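Probable M18-family aminopeptidase 1 (Thermotoga maritima, PDB 2GLF) probably acts as a zinc-dependent aminopeptidase of the M18 family, removing residues from the N-terminal ends of peptides. Local coordinates at residues Lys38-Lys41 against Arg42-Glu46. Sequence-based numbering, arbitrary orientation.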
loop_
_atom_site.group_PDB
_atom_site.type_symbol
_atom_site.label_atom_id
_atom_site.label_comp_id
_atom_site.label_asym_id
_atom_site.label_seq_id
_atom_site.Cartn_x
_atom_site.Cartn_y
_atom_site.Cartn_z
ATOM N N LYS A 38 4.071 10.820 54.115
ATOM C CA LYS A 38 3.696 10.425 55.472
ATOM C C LYS A 38 4.752 9.527 56.109
ATOM O O LYS A 38 5.111 9.698 57.275
ATOM C CB LYS A 38 2.358 9.682 55.471
ATOM C CG LYS A 38 2.041 9.036 56.805
ATOM C CD LYS A 38 0.909 8.033 56.707
ATOM C CE LYS A 38 0.845 7.166 57.959
ATOM N NZ LYS A 38 2.132 6.442 58.199
ATOM N N GLU A 39 5.246 8.568 55.336
ATOM C CA GLU A 39 6.241 7.634 55.823
ATOM C C GLU A 39 7.592 8.320 56.038
ATOM O O GLU A 39 8.329 7.983 56.968
ATOM C CB GLU A 39 6.363 6.473 54.835
ATOM C CG GLU A 39 7.125 5.272 55.355
ATOM C CD GLU A 39 6.766 4.923 56.784
ATOM O OE1 GLU A 39 5.605 5.158 57.191
ATOM O OE2 GLU A 39 7.649 4.401 57.498
ATOM N N ILE A 40 7.909 9.292 55.186
ATOM C CA ILE A 40 9.170 10.020 55.293
ATOM C C ILE A 40 9.130 10.976 56.479
ATOM O O ILE A 40 10.121 11.144 57.188
ATOM C CB ILE A 40 9.468 10.811 53.990
ATOM C CG1 ILE A 40 9.626 9.831 52.828
ATOM C CG2 ILE A 40 10.759 11.624 54.131
ATOM C CD1 ILE A 40 9.806 10.505 51.485
ATOM N N LYS A 41 7.980 11.601 56.698
ATOM C CA LYS A 41 7.843 12.525 57.813
ATOM C C LYS A 41 8.019 11.751 59.110
ATOM O O LYS A 41 8.790 12.155 59.972
ATOM C CB LYS A 41 6.474 13.209 57.796
ATOM C CG LYS A 41 6.305 14.246 58.901
ATOM C CD LYS A 41 4.944 14.932 58.846
ATOM C CE LYS A 41 4.809 16.000 59.929
ATOM N NZ LYS A 41 4.930 15.436 61.300
ATOM N N ARG A 42 7.308 10.633 59.240
ATOM C CA ARG A 42 7.399 9.791 60.430
ATOM C C ARG A 42 8.857 9.475 60.736
ATOM O O ARG A 42 9.319 9.673 61.857
ATOM C CB ARG A 42 6.628 8.484 60.218
ATOM C CG ARG A 42 7.025 7.371 61.173
ATOM C CD ARG A 42 6.393 6.056 60.792
ATOM N NE ARG A 42 7.263 4.935 61.131
ATOM C CZ ARG A 42 8.401 4.657 60.502
ATOM N NH1 ARG A 42 8.809 5.420 59.496
ATOM N NH2 ARG A 42 9.139 3.620 60.875
ATOM N N ILE A 43 9.568 8.966 59.735
ATOM C CA ILE A 43 10.981 8.635 59.879
ATOM C C ILE A 43 11.743 9.870 60.350
ATOM O O ILE A 43 12.634 9.781 61.197
ATOM C CB ILE A 43 11.574 8.170 58.533
ATOM C CG1 ILE A 43 11.035 6.784 58.189
ATOM C CG2 ILE A 43 13.102 8.194 58.584
ATOM C CD1 ILE A 43 11.456 6.291 56.830
ATOM N N LEU A 44 11.385 11.021 59.791
ATOM C CA LEU A 44 12.024 12.276 60.153
ATOM C C LEU A 44 11.605 12.755 61.543
ATOM O O LEU A 44 12.368 13.444 62.217
ATOM C CB LEU A 44 11.699 13.359 59.118
ATOM C CG LEU A 44 12.384 13.243 57.752
ATOM C CD1 LEU A 44 11.921 14.378 56.837
ATOM C CD2 LEU A 44 13.902 13.279 57.939
ATOM N N ASP A 45 10.396 12.408 61.973
ATOM C CA ASP A 45 9.957 12.832 63.289
ATOM C C ASP A 45 10.790 12.122 64.337
ATOM O O ASP A 45 11.094 12.696 65.380
ATOM C CB ASP A 45 8.466 12.592 63.467
ATOM C CG ASP A 45 7.636 13.598 62.695
ATOM O OD1 ASP A 45 8.068 14.766 62.608
ATOM O OD2 ASP A 45 6.559 13.234 62.182
ATOM N N GLU A 46 11.161 10.872 64.065
ATOM C CA GLU A 46 12.071 10.161 64.957
ATOM C C GLU A 46 13.352 10.824 64.438
ATOM O O GLU A 46 13.271 11.860 63.782
ATOM C CB GLU A 46 12.114 8.675 64.638
ATOM C CG GLU A 46 10.769 8.017 64.505
ATOM C CD GLU A 46 10.895 6.552 64.127
ATOM O OE1 GLU A 46 11.563 6.253 63.114
ATOM O OE2 GLU A 46 10.328 5.698 64.839
#
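K41 and D45 cross at a slant, four residues apart, near the end of the amphipathic alpha-helix 33-45, an i to i+4 salt bridge in which K41 NZ donates to the syn lone pair of D45 OD2 at 2.9 Å. K41 suits the place because its long chain, with CG anti to the backbone N (chi1 -177°), runs out extended and bends only at its end to bring NZ to the carboxylate. The other oxygen, D45 OD1, is hydrogen-bonded by Y65, whose OH also makes a weak hydrogen bond with K41 NZ, so both acceptors of the aspartate are satisfied. A methionine in place of K41 would probably leave D45 OD2 without its positive mate and lose the weak bond to Y65, with the carboxylate held chiefly by that tyrosine. Two residues before K41, on another side of the helix, E39 and R42 lie side by side, three apart, their flat groups 30° apart, and E39 OE2 forms a salt bridge with R42 NH1. E39 OE1 turns to K29 of helix 13-29, so R42 and K29 grip the carboxylate, with K38 a more distant third. The amides of R42 to D45 each donate to the carbonyl four residues back, nearly straight for I43 N to E39 O (3.2 Å) but bent for D45 N to K41 O (136°). The branched apolar residues fit the covered side: I40 and I43 pack on L258 of helix 248-263, and L44 on L262 of that helix and I73 of strand 73-77. Between I40 and L44, CG2 meets CD1 at 4.0 Å.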